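Cyclopenase asqI (Emericella nidulans, PDB 5YY3) catalyses the zinc-dependent ring contraction of 4'-methoxycyclopenin to 4'-methoxyviridicatin, with release of methyl isocyanate, in the biosynthesis of the aspoquinolone mycotoxins. Local coordinates at residues A[387-392]-A[454-459]; A[272-277]-A[281-286]; A[428-433]-A[437-442]; A[191-196]-A[332-337]. All blocks are in the same frame, centred on the assembly; numbering follows the deposited sequence.

Interaction 1 of 4, residues A[387-392]-A[454-459]; sequences APRDPC and NFMESK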
loop_
_atom_site.group_PDB
_atom_site.type_symbol
_atom_site.label_atom_id
_atom_site.label_comp_id
_atom_site.label_asym_id
_atom_site.label_seq_id
_atom_site.Cartn_x
_atom_site.Cartn_y
_atom_site.Cartn_z
ATOM N N ALA A 387 28.122 7.354 -1.026
ATOM C CA ALA A 387 27.578 7.216 0.321
ATOM C C ALA A 387 26.146 7.783 0.466
ATOM O O ALA A 387 25.274 7.091 1.016
ATOM C CB ALA A 387 28.508 7.869 1.330
ATOM N N PRO A 388 25.886 9.029 -0.017
ATOM C CA PRO A 388 24.512 9.542 0.118
ATOM C C PRO A 388 23.440 8.663 -0.534
ATOM O O PRO A 388 22.270 8.769 -0.164
ATOM C CB PRO A 388 24.567 10.909 -0.586
ATOM C CG PRO A 388 25.981 11.322 -0.502
ATOM C CD PRO A 388 26.794 10.056 -0.572
ATOM N N ARG A 389 23.823 7.807 -1.473
ATOM C CA ARG A 389 22.847 6.974 -2.165
ATOM C C ARG A 389 22.309 5.870 -1.258
ATOM O O ARG A 389 21.173 5.420 -1.407
ATOM C CB ARG A 389 23.458 6.338 -3.410
ATOM C CG ARG A 389 24.236 7.266 -4.314
ATOM C CD ARG A 389 24.857 6.477 -5.459
ATOM N NE ARG A 389 25.503 7.390 -6.387
ATOM C CZ ARG A 389 24.883 7.986 -7.400
ATOM N NH1 ARG A 389 23.604 7.737 -7.630
ATOM N NH2 ARG A 389 25.542 8.827 -8.191
ATOM N N ASP A 390 23.143 5.437 -0.320
ATOM C CA ASP A 390 22.883 4.253 0.502
ATOM C C ASP A 390 22.139 4.596 1.807
ATOM O O ASP A 390 22.594 5.442 2.575
ATOM C CB ASP A 390 24.222 3.586 0.802
ATOM C CG ASP A 390 24.083 2.174 1.338
ATOM O OD1 ASP A 390 23.051 1.865 1.978
ATOM O OD2 ASP A 390 25.042 1.386 1.131
ATOM N N PRO A 391 20.989 3.947 2.057
ATOM C CA PRO A 391 20.234 4.261 3.281
ATOM C C PRO A 391 20.991 3.941 4.569
ATOM O O PRO A 391 20.687 4.555 5.601
ATOM C CB PRO A 391 18.982 3.380 3.165
ATOM C CG PRO A 391 18.834 3.126 1.705
ATOM C CD PRO A 391 20.262 2.990 1.200
ATOM N N CYS A 392 21.951 3.017 4.550
ATOM C CA CYS A 392 22.665 2.751 5.806
ATOM C C CYS A 392 23.465 3.983 6.260
ATOM O O CYS A 392 23.636 4.204 7.459
ATOM C CB CYS A 392 23.578 1.518 5.696
ATOM S SG CYS A 392 25.080 1.670 4.707
ATOM N N ASN A 454 21.675 8.629 -17.272
ATOM C CA ASN A 454 23.106 8.685 -17.592
ATOM C C ASN A 454 23.923 9.388 -16.496
ATOM O O ASN A 454 25.122 9.169 -16.389
ATOM C CB ASN A 454 23.330 9.389 -18.935
ATOM C CG ASN A 454 22.695 10.770 -18.983
ATOM O OD1 ASN A 454 21.526 10.940 -18.634
ATOM N ND2 ASN A 454 23.470 11.769 -19.395
ATOM N N PHE A 455 23.273 10.243 -15.701
ATOM C CA PHE A 455 23.901 10.853 -14.528
ATOM C C PHE A 455 23.600 10.081 -13.230
ATOM O O PHE A 455 23.627 10.659 -12.135
ATOM C CB PHE A 455 23.442 12.303 -14.360
ATOM C CG PHE A 455 24.098 13.284 -15.305
ATOM C CD1 PHE A 455 23.618 13.462 -16.592
ATOM C CD2 PHE A 455 25.185 14.047 -14.890
ATOM C CE1 PHE A 455 24.217 14.384 -17.458
ATOM C CE2 PHE A 455 25.781 14.970 -15.753
ATOM C CZ PHE A 455 25.293 15.133 -17.037
ATOM N N MET A 456 23.299 8.787 -13.363
ATOM C CA MET A 456 23.082 7.883 -12.221
ATOM C C MET A 456 21.948 8.286 -11.273
ATOM O O MET A 456 22.035 8.049 -10.074
ATOM C CB MET A 456 24.377 7.731 -11.416
ATOM C CG MET A 456 25.538 7.188 -12.255
ATOM S SD MET A 456 25.093 5.653 -13.099
ATOM C CE MET A 456 25.970 5.790 -14.659
ATOM N N GLU A 457 20.879 8.865 -11.809
ATOM C CA GLU A 457 19.721 9.241 -10.992
ATOM C C GLU A 457 18.604 8.210 -11.127
ATOM O O GLU A 457 18.583 7.424 -12.072
ATOM C CB GLU A 457 19.210 10.630 -11.384
ATOM C CG GLU A 457 20.242 11.729 -11.212
ATOM C CD GLU A 457 19.691 13.106 -11.534
ATOM O OE1 GLU A 457 18.915 13.244 -12.496
ATOM O OE2 GLU A 457 20.042 14.061 -10.824
ATOM N N SER A 458 17.678 8.200 -10.174
ATOM C CA SER A 458 16.572 7.248 -10.241
ATOM C C SER A 458 15.257 7.872 -9.814
ATOM O O SER A 458 15.244 8.807 -9.010
ATOM C CB SER A 458 16.873 6.018 -9.385
ATOM O OG SER A 458 17.202 6.390 -8.055
ATOM N N LYS A 459 14.170 7.360 -10.398
ATOM C CA LYS A 459 12.787 7.632 -9.994
ATOM C C LYS A 459 12.279 9.042 -10.331
ATOM O O LYS A 459 11.149 9.189 -10.780
ATOM C CB LYS A 459 12.614 7.352 -8.492
ATOM C CG LYS A 459 12.736 5.858 -8.128
ATOM C CD LYS A 459 11.882 5.508 -6.896
ATOM C CE LYS A 459 11.964 4.022 -6.538
ATOM N NZ LYS A 459 13.375 3.557 -6.285
HETATM O O HOH W 1 23.584 10.612 -9.218
#
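Arg389 reaches across to the backbone of Met456 and donates a hydrogen bond from NH1 to Met456 O (2.9 Å, 149° at the hydrogen). The carbonyl oxygen sits at the edge of the guanidinium, about 17° out of its plane. Arg389 NH2, the other terminal nitrogen, passes 3.6 Å from Met456 CB, so the group lies against the root of the methionine side chain, whose sulfur end bends off elsewhere. Arg389 NH2 also donates to water 1 (2.8 Å), which lies 2.9 Å from Phe455 O and can donate to it. Thus the two ends of one guanidinium reach successive carbonyls of the 454-459 loop, one directly and one probably through a water. The chain of Arg389 is extended from CG to NE, which carries the charge well clear of its own backbone. A salt bridge from NH1 to Asp178 adds a second, charged partner, and Asp178 also binds Ser458, so the same carboxylate ties both segments together. Behind the arginine, Asp390 caps the helix that follows, its OD1 accepting from Cys392 N (3.0 Å). The contact is buried: it joins the turn leading into helix 391-410, where Pro388 packs on the zinc ligand His186 of helix 180-193, to the loop between strands 443-449 and 461-475.

Interaction 2 of 4, residues A[272-277]-A[281-286]; sequences SIRNPD and TLNVTI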
loop_
_atom_site.group_PDB
_atom_site.type_symbol
_atom_site.label_atom_id
_atom_site.label_comp_id
_atom_site.label_asym_id
_atom_site.label_seq_id
_atom_site.Cartn_x
_atom_site.Cartn_y
_atom_site.Cartn_z
ATOM N N SER A 272 30.656 -8.615 13.782
ATOM C CA SER A 272 31.099 -8.546 15.174
ATOM C C SER A 272 32.590 -8.293 15.285
ATOM O O SER A 272 33.021 -7.373 15.985
ATOM C CB SER A 272 30.757 -9.836 15.919
ATOM O OG SER A 272 29.429 -9.794 16.396
ATOM N N ILE A 273 33.381 -9.120 14.604
ATOM C CA ILE A 273 34.822 -8.959 14.650
ATOM C C ILE A 273 35.309 -8.441 13.308
ATOM O O ILE A 273 35.762 -7.305 13.214
ATOM C CB ILE A 273 35.536 -10.280 15.053
ATOM C CG1 ILE A 273 35.372 -10.515 16.556
ATOM C CG2 ILE A 273 37.036 -10.183 14.800
ATOM C CD1 ILE A 273 34.134 -11.209 16.949
ATOM N N ARG A 274 35.183 -9.244 12.260
ATOM C CA ARG A 274 35.666 -8.811 10.951
ATOM C C ARG A 274 35.001 -9.619 9.848
ATOM O O ARG A 274 34.389 -10.647 10.126
ATOM C CB ARG A 274 37.197 -8.937 10.865
ATOM C CG ARG A 274 37.684 -10.325 10.422
ATOM C CD ARG A 274 39.095 -10.285 9.836
ATOM N NE ARG A 274 39.222 -9.325 8.735
ATOM C CZ ARG A 274 40.110 -8.329 8.710
ATOM N NH1 ARG A 274 40.964 -8.159 9.715
ATOM N NH2 ARG A 274 40.152 -7.502 7.675
ATOM N N ASN A 275 35.100 -9.139 8.609
ATOM C CA ASN A 275 34.702 -9.933 7.451
ATOM C C ASN A 275 35.813 -10.946 7.151
ATOM O O ASN A 275 36.932 -10.551 6.802
ATOM C CB ASN A 275 34.446 -9.027 6.246
ATOM C CG ASN A 275 33.775 -9.747 5.093
ATOM O OD1 ASN A 275 33.914 -10.958 4.932
ATOM N ND2 ASN A 275 33.034 -8.992 4.272
ATOM N N PRO A 276 35.513 -12.254 7.303
ATOM C CA PRO A 276 36.483 -13.346 7.094
ATOM C C PRO A 276 37.023 -13.331 5.675
ATOM O O PRO A 276 38.189 -13.617 5.431
ATOM C CB PRO A 276 35.661 -14.617 7.329
ATOM C CG PRO A 276 34.399 -14.189 7.942
ATOM C CD PRO A 276 34.165 -12.757 7.616
ATOM N N ASP A 277 36.150 -12.978 4.743
ATOM C CA ASP A 277 36.459 -12.988 3.322
ATOM C C ASP A 277 37.008 -11.673 2.815
ATOM O O ASP A 277 37.168 -11.499 1.611
ATOM C CB ASP A 277 35.205 -13.349 2.549
ATOM C CG ASP A 277 34.722 -14.731 2.885
ATOM O OD1 ASP A 277 35.416 -15.426 3.667
ATOM O OD2 ASP A 277 33.635 -15.106 2.412
ATOM N N THR A 281 44.630 -6.632 3.965
ATOM C CA THR A 281 45.229 -5.531 3.212
ATOM C C THR A 281 44.242 -4.397 2.899
ATOM O O THR A 281 44.658 -3.303 2.522
ATOM C CB THR A 281 45.834 -6.026 1.876
ATOM O OG1 THR A 281 44.809 -6.581 1.040
ATOM C CG2 THR A 281 46.914 -7.068 2.130
ATOM N N LEU A 282 42.947 -4.656 3.046
ATOM C CA LEU A 282 41.944 -3.620 2.822
ATOM C C LEU A 282 41.394 -3.043 4.114
ATOM O O LEU A 282 40.861 -1.936 4.133
ATOM C CB LEU A 282 40.788 -4.173 2.007
ATOM C CG LEU A 282 40.935 -4.252 0.498
ATOM C CD1 LEU A 282 39.653 -4.814 -0.069
ATOM C CD2 LEU A 282 41.225 -2.880 -0.070
ATOM N N ASN A 283 41.544 -3.787 5.198
ATOM C CA ASN A 283 40.659 -3.618 6.335
ATOM C C ASN A 283 41.277 -4.080 7.637
ATOM O O ASN A 283 41.453 -5.282 7.844
ATOM C CB ASN A 283 39.371 -4.410 6.075
ATOM C CG ASN A 283 38.277 -4.103 7.068
ATOM O OD1 ASN A 283 38.069 -2.948 7.444
ATOM N ND2 ASN A 283 37.583 -5.146 7.522
ATOM N N VAL A 284 41.599 -3.147 8.523
ATOM C CA VAL A 284 42.121 -3.520 9.838
ATOM C C VAL A 284 40.959 -4.034 10.673
ATOM O O VAL A 284 39.862 -3.499 10.595
ATOM C CB VAL A 284 42.830 -2.330 10.550
ATOM C CG1 VAL A 284 43.093 -2.651 12.030
ATOM C CG2 VAL A 284 44.126 -1.990 9.838
ATOM N N THR A 285 41.184 -5.098 11.435
ATOM C CA THR A 285 40.128 -5.656 12.268
ATOM C C THR A 285 39.760 -4.644 13.356
ATOM O O THR A 285 40.585 -4.315 14.207
ATOM C CB THR A 285 40.552 -7.013 12.907
ATOM O OG1 THR A 285 40.680 -8.015 11.887
ATOM C CG2 THR A 285 39.527 -7.486 13.943
ATOM N N ILE A 286 38.534 -4.127 13.298
ATOM C CA ILE A 286 37.989 -3.286 14.361
ATOM C C ILE A 286 36.672 -3.890 14.822
ATOM O O ILE A 286 35.635 -3.656 14.217
ATOM C CB ILE A 286 37.738 -1.827 13.917
ATOM C CG1 ILE A 286 38.931 -1.271 13.138
ATOM C CG2 ILE A 286 37.446 -0.943 15.137
ATOM C CD1 ILE A 286 40.051 -0.794 14.021
#
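A loop folded back on itself, between helices 210-231 and 288-304, is closed here by an arginine that bridges to the returning backbone. Arg274 donates from NH2 to Asn283 O (2.6 Å, 160° at the hydrogen); the oxygen lies at the guanidinium edge and in its plane, while the donor is tilted 29° from the plane of the Asn283 carbonyl. On the near side of the loop, Arg274 NE donates to Asn275 O at 3.2 Å, again in the guanidinium plane. Bonds to the backbone before and after the turn therefore fix the rotation of the flat group. To get there the chain leaves CA with CG wedged between the backbone N and carbonyl carbon (chi1 87°) and kinks at chi3. The hydroxyl of Thr285 lies at the same edge, by NH1, but is modelled too close for its bonding to be judged. Thr285 turns its methyl CG2 the other way, 3.8 Å from CG2 of Ile273, the two side chains running alongside each other. Asn283 slides past Arg274 in the opposite direction, its amide plane nearly perpendicular to the guanidinium, and gives its ND2 to Glu365 of helix 355-367. That helix covers the loop, and Ile273 and Arg274 also pack on Leu613 and Thr618 of a neighbouring subunit. Where 272-277 turns away, Asn275 OD1 accepts from Asp277 N (3.0 Å), the bond that defines an Asx turn.

Interaction 3 of 4, residues A[428-433]-A[437-442]; sequences VVRLQD and PHYLDG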
loop_
_atom_site.group_PDB
_atom_site.type_symbol
_atom_site.label_atom_id
_atom_site.label_comp_id
_atom_site.label_asym_id
_atom_site.label_seq_id
_atom_site.Cartn_x
_atom_site.Cartn_y
_atom_site.Cartn_z
ATOM N N VAL A 428 7.500 36.679 4.630
ATOM C CA VAL A 428 6.776 35.986 3.585
ATOM C C VAL A 428 7.714 35.062 2.765
ATOM O O VAL A 428 8.860 35.422 2.477
ATOM C CB VAL A 428 6.062 36.996 2.640
ATOM C CG1 VAL A 428 5.291 36.276 1.569
ATOM C CG2 VAL A 428 5.110 37.904 3.425
ATOM N N VAL A 429 7.231 33.870 2.413
ATOM C CA VAL A 429 7.877 33.041 1.387
ATOM C C VAL A 429 6.921 32.948 0.183
ATOM O O VAL A 429 5.756 32.579 0.359
ATOM C CB VAL A 429 8.233 31.614 1.930
ATOM C CG1 VAL A 429 9.036 30.821 0.912
ATOM C CG2 VAL A 429 9.018 31.724 3.244
ATOM N N ARG A 430 7.392 33.313 -1.014
ATOM C CA ARG A 430 6.525 33.437 -2.208
ATOM C C ARG A 430 7.167 32.891 -3.444
ATOM O O ARG A 430 8.385 32.870 -3.540
ATOM C CB ARG A 430 6.223 34.893 -2.600
ATOM C CG ARG A 430 6.223 35.919 -1.550
ATOM C CD ARG A 430 5.485 37.154 -2.063
ATOM N NE ARG A 430 6.324 38.172 -2.676
ATOM C CZ ARG A 430 5.890 39.409 -2.877
ATOM N NH1 ARG A 430 4.645 39.711 -2.534
ATOM N NH2 ARG A 430 6.675 40.337 -3.416
ATOM N N LEU A 431 6.352 32.592 -4.446
ATOM C CA LEU A 431 6.856 32.411 -5.800
ATOM C C LEU A 431 7.402 33.734 -6.331
ATOM O O LEU A 431 6.975 34.818 -5.919
ATOM C CB LEU A 431 5.755 31.901 -6.728
ATOM C CG LEU A 431 5.197 30.506 -6.454
ATOM C CD1 LEU A 431 3.931 30.283 -7.270
ATOM C CD2 LEU A 431 6.253 29.460 -6.802
ATOM N N GLN A 432 8.352 33.644 -7.250
ATOM C CA GLN A 432 8.832 34.837 -7.908
ATOM C C GLN A 432 7.818 35.274 -8.962
ATOM O O GLN A 432 7.553 36.464 -9.129
ATOM C CB GLN A 432 10.188 34.590 -8.540
ATOM C CG GLN A 432 11.326 34.545 -7.554
ATOM C CD GLN A 432 12.643 34.442 -8.271
ATOM O OE1 GLN A 432 12.878 35.145 -9.261
ATOM N NE2 GLN A 432 13.499 33.539 -7.810
ATOM N N ASP A 433 7.267 34.298 -9.676
ATOM C CA ASP A 433 6.209 34.547 -10.640
ATOM C C ASP A 433 4.860 34.584 -9.933
ATOM O O ASP A 433 4.350 33.551 -9.535
ATOM C CB ASP A 433 6.223 33.475 -11.719
ATOM C CG ASP A 433 5.077 33.613 -12.707
ATOM O OD1 ASP A 433 4.368 34.645 -12.703
ATOM O OD2 ASP A 433 4.891 32.670 -13.502
ATOM N N PRO A 437 -3.711 33.318 -11.569
ATOM C CA PRO A 437 -4.909 33.965 -11.031
ATOM C C PRO A 437 -5.395 33.334 -9.731
ATOM O O PRO A 437 -6.341 33.840 -9.137
ATOM C CB PRO A 437 -5.933 33.782 -12.156
ATOM C CG PRO A 437 -5.513 32.509 -12.825
ATOM C CD PRO A 437 -4.011 32.472 -12.742
ATOM N N HIS A 438 -4.757 32.248 -9.304
ATOM C CA HIS A 438 -5.058 31.633 -8.015
ATOM C C HIS A 438 -3.940 31.912 -7.012
ATOM O O HIS A 438 -3.929 31.361 -5.913
ATOM C CB HIS A 438 -5.274 30.121 -8.173
ATOM C CG HIS A 438 -6.211 29.753 -9.281
ATOM N ND1 HIS A 438 -5.891 28.841 -10.261
ATOM C CD2 HIS A 438 -7.472 30.182 -9.569
ATOM C CE1 HIS A 438 -6.906 28.714 -11.100
ATOM N NE2 HIS A 438 -7.875 29.521 -10.698
ATOM N N TYR A 439 -3.019 32.791 -7.397
ATOM C CA TYR A 439 -1.805 33.049 -6.626
ATOM C C TYR A 439 -2.031 33.536 -5.185
ATOM O O TYR A 439 -2.870 34.408 -4.935
ATOM C CB TYR A 439 -0.930 34.082 -7.355
ATOM C CG TYR A 439 0.143 34.602 -6.440
ATOM C CD1 TYR A 439 1.277 33.842 -6.193
ATOM C CD2 TYR A 439 0.002 35.821 -5.769
ATOM C CE1 TYR A 439 2.262 34.279 -5.320
ATOM C CE2 TYR A 439 0.979 36.261 -4.888
ATOM C CZ TYR A 439 2.113 35.478 -4.673
ATOM O OH TYR A 439 3.107 35.884 -3.814
ATOM N N LEU A 440 -1.247 33.013 -4.247
ATOM C CA LEU A 440 -1.225 33.557 -2.889
ATOM C C LEU A 440 0.193 33.603 -2.294
ATOM O O LEU A 440 1.018 32.724 -2.564
ATOM C CB LEU A 440 -2.141 32.737 -1.970
ATOM C CG LEU A 440 -3.639 32.639 -2.295
ATOM C CD1 LEU A 440 -4.313 31.579 -1.430
ATOM C CD2 LEU A 440 -4.342 33.986 -2.142
ATOM N N ASP A 441 0.478 34.627 -1.484
ATOM C CA ASP A 441 1.669 34.587 -0.635
ATOM C C ASP A 441 1.648 33.312 0.217
ATOM O O ASP A 441 0.620 32.975 0.811
ATOM C CB ASP A 441 1.752 35.806 0.306
ATOM C CG ASP A 441 2.052 37.109 -0.415
ATOM O OD1 ASP A 441 2.394 37.088 -1.622
ATOM O OD2 ASP A 441 1.963 38.164 0.251
ATOM N N GLY A 442 2.782 32.621 0.300
ATOM C CA GLY A 442 2.907 31.461 1.169
ATOM C C GLY A 442 2.450 30.166 0.527
ATOM O O GLY A 442 2.248 29.177 1.213
HETATM O O HOH W 2 3.619 32.258 -3.314
#
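Arg430 and Asp441 run side by side in the same direction, and the phenol of Tyr439 comes obliquely across the arginine chain. Asp441 OD1 lies at the guanidinium edge in a loose salt bridge with Arg430 NH1 (3.6 Å), the carboxylate turned 58° from the guanidinium plane. Asp441 OD1 also accepts from Tyr439 OH at 2.6 Å, met nearly end-on to its C-O bond, so one oxygen holds both neighbours. The hydroxyl rests against the aliphatic part of the arginine, with Tyr439 OH 3.2 Å from Arg430 CD. Tyr439 is swung over the strand by a CG anti to its backbone N (chi1 166°). Nearer the backbone of Asp441, Val428 CG1 touches Asp441 CB at 3.8 Å. Backbone links complete the hairpin-like return: a weak bond from Gly442 N to Val429 O (3.0 Å), and water 2, which accepts from Leu431 N and donates to Leu440 O. Arg430 has a second charged partner, Glu468, at NE. Strand 422-431 pairs antiparallel with strand 461-475 through Val428 and Arg430, while the 437-442 loop covers its other edge and leads into strand 443-449 of the same mixed sheet.

Interaction 4 of 4, residues A[191-196]-A[332-337]; sequences MVYRGA and DAQYPS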
loop_
_atom_site.group_PDB
_atom_site.type_symbol
_atom_site.label_atom_id
_atom_site.label_comp_id
_atom_site.label_asym_id
_atom_site.label_seq_id
_atom_site.Cartn_x
_atom_site.Cartn_y
_atom_site.Cartn_z
ATOM N N MET A 191 36.580 16.669 -0.527
ATOM C CA MET A 191 37.846 17.224 -0.971
ATOM C C MET A 191 38.111 18.522 -0.220
ATOM O O MET A 191 39.235 18.782 0.207
ATOM C CB MET A 191 37.855 17.464 -2.473
ATOM C CG MET A 191 37.610 16.205 -3.279
ATOM S SD MET A 191 37.580 16.597 -5.025
ATOM C CE MET A 191 36.815 15.147 -5.715
ATOM N N VAL A 192 37.073 19.334 -0.053
ATOM C CA VAL A 192 37.213 20.577 0.691
ATOM C C VAL A 192 37.599 20.308 2.138
ATOM O O VAL A 192 38.567 20.870 2.653
ATOM C CB VAL A 192 35.925 21.406 0.657
ATOM C CG1 VAL A 192 35.952 22.493 1.748
ATOM C CG2 VAL A 192 35.763 22.035 -0.703
ATOM N N TYR A 193 36.837 19.427 2.775
ATOM C CA TYR A 193 36.955 19.167 4.202
ATOM C C TYR A 193 38.312 18.551 4.585
ATOM O O TYR A 193 38.882 18.906 5.618
ATOM C CB TYR A 193 35.811 18.251 4.647
ATOM C CG TYR A 193 35.802 17.950 6.122
ATOM C CD1 TYR A 193 35.251 18.857 7.032
ATOM C CD2 TYR A 193 36.344 16.760 6.617
ATOM C CE1 TYR A 193 35.232 18.591 8.391
ATOM C CE2 TYR A 193 36.333 16.484 7.980
ATOM C CZ TYR A 193 35.778 17.405 8.864
ATOM O OH TYR A 193 35.773 17.145 10.226
ATOM N N ARG A 194 38.826 17.651 3.743
ATOM C CA ARG A 194 40.028 16.862 4.064
ATOM C C ARG A 194 41.350 17.621 3.946
ATOM O O ARG A 194 42.422 17.052 4.185
ATOM C CB ARG A 194 40.104 15.631 3.169
ATOM C CG ARG A 194 39.231 14.489 3.626
ATOM C CD ARG A 194 39.106 13.473 2.523
ATOM N NE ARG A 194 38.219 12.379 2.903
ATOM C CZ ARG A 194 37.958 11.335 2.120
ATOM N NH1 ARG A 194 38.522 11.236 0.914
ATOM N NH2 ARG A 194 37.137 10.383 2.549
ATOM N N GLY A 195 41.282 18.890 3.564
ATOM C CA GLY A 195 42.464 19.726 3.545
ATOM C C GLY A 195 42.677 20.327 4.921
ATOM O O GLY A 195 41.707 20.613 5.641
ATOM N N ALA A 196 43.948 20.520 5.279
ATOM C CA ALA A 196 44.327 21.013 6.601
ATOM C C ALA A 196 43.821 22.435 6.851
ATOM O O ALA A 196 43.423 22.768 7.967
ATOM C CB ALA A 196 45.836 20.950 6.764
ATOM N N ASP A 332 35.539 12.735 14.421
ATOM C CA ASP A 332 36.233 12.620 13.143
ATOM C C ASP A 332 37.750 12.511 13.320
ATOM O O ASP A 332 38.500 12.676 12.353
ATOM C CB ASP A 332 35.880 13.812 12.258
ATOM C CG ASP A 332 36.273 13.610 10.806
ATOM O OD1 ASP A 332 35.867 12.589 10.198
ATOM O OD2 ASP A 332 36.992 14.481 10.267
ATOM N N ALA A 333 38.187 12.217 14.552
ATOM C CA ALA A 333 39.615 12.013 14.910
ATOM C C ALA A 333 40.544 13.134 14.455
ATOM O O ALA A 333 41.642 12.895 13.951
ATOM C CB ALA A 333 40.129 10.694 14.357
ATOM N N GLN A 334 40.115 14.364 14.655
ATOM C CA GLN A 334 40.970 15.501 14.333
ATOM C C GLN A 334 41.816 15.964 15.488
ATOM O O GLN A 334 41.811 17.122 15.851
ATOM C CB GLN A 334 40.103 16.613 13.793
ATOM C CG GLN A 334 39.449 16.012 12.633
ATOM C CD GLN A 334 38.746 16.991 11.818
ATOM O OE1 GLN A 334 37.892 17.744 12.301
ATOM N NE2 GLN A 334 39.067 16.988 10.539
ATOM N N TYR A 335 42.548 15.019 16.049
ATOM C CA TYR A 335 43.377 15.298 17.198
ATOM C C TYR A 335 44.509 16.305 16.912
ATOM O O TYR A 335 44.802 17.121 17.772
ATOM C CB TYR A 335 43.923 13.991 17.756
ATOM C CG TYR A 335 42.829 13.027 18.197
ATOM C CD1 TYR A 335 42.086 13.277 19.344
ATOM C CD2 TYR A 335 42.541 11.867 17.468
ATOM C CE1 TYR A 335 41.098 12.409 19.768
ATOM C CE2 TYR A 335 41.546 10.985 17.888
ATOM C CZ TYR A 335 40.832 11.270 19.040
ATOM O OH TYR A 335 39.847 10.423 19.481
ATOM N N PRO A 336 45.122 16.284 15.707
ATOM C CA PRO A 336 46.118 17.346 15.476
ATOM C C PRO A 336 45.554 18.773 15.577
ATOM O O PRO A 336 46.162 19.630 16.217
ATOM C CB PRO A 336 46.610 17.056 14.053
ATOM C CG PRO A 336 46.456 15.588 13.913
ATOM C CD PRO A 336 45.195 15.240 14.666
ATOM N N SER A 337 44.398 19.022 14.975
ATOM C CA SER A 337 43.787 20.349 15.024
ATOM C C SER A 337 43.320 20.711 16.434
ATOM O O SER A 337 43.649 21.775 16.963
ATOM C CB SER A 337 42.614 20.428 14.047
ATOM O OG SER A 337 42.261 21.775 13.785
#
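Tyr193 extends its phenol from the end of helix 180-193 to meet Asp332 and Gln334, which approach it from the opposite direction. Its chi1 of -178° sets CG anti to the backbone N, aiming the ring out from the helix toward the other segment. Asp332 likewise holds CG anti to its backbone N, which brings OD2 to the phenol. Asp332 OD2 comes in at the ring edge, in the ring plane, 2.9 Å from Tyr193 OH and 3.1 Å from Tyr193 CE2. The carboxylate plane stands 58° from that of the ring. Gln334 OE1 is almost as close to the hydroxyl, 3.0 Å from Tyr193 OH, so which of the two acceptors takes the single phenolic proton stays open. Gln334 is extended beyond CG, and its amide is turned only 17° from the ring plane. Both partners stand at a helix end: helix 323-331 closes in a Schellman motif with Ala333 at positive phi as its C-prime residue, and Gln334 is the N-cap position of helix 335-339. This tight reversal puts Asp332 and Gln334 on the same phenol, two residues apart in the chain. The other oxygen of Asp332, OD1, is bonded to Asn357. Around the ring, Trp189 stacks on Tyr193, His210 meets it edge-to-face, and Phe214 of helix 210-231 packs against it. The zinc ligand His190 is one helical turn back, its side chain about 5 Å from that of Tyr193.

Interactions 1, 2 and 4 lie in or border the helical, hemocyanin-like part that carries the zinc site; interaction 3 lies in the sheet. Along the chain, interaction 4, with interaction 2 in its span, closes before interaction 1 opens, with interaction 3 in its span. Helix 180-193, which supplies zinc ligands His186 and His190, connects two of them: its end forms interaction 4, and interaction 1 packs beside it, their centres 26 Å apart. Interaction 2, its centre 25 Å from that of interaction 4, borders a neighbouring subunit. Interactions 2 and 3 lie on opposite sides of the chain's centre, their centres 56 Å apart. Interaction 1 ties the zinc-bearing helical region to the Ig-like sheet region.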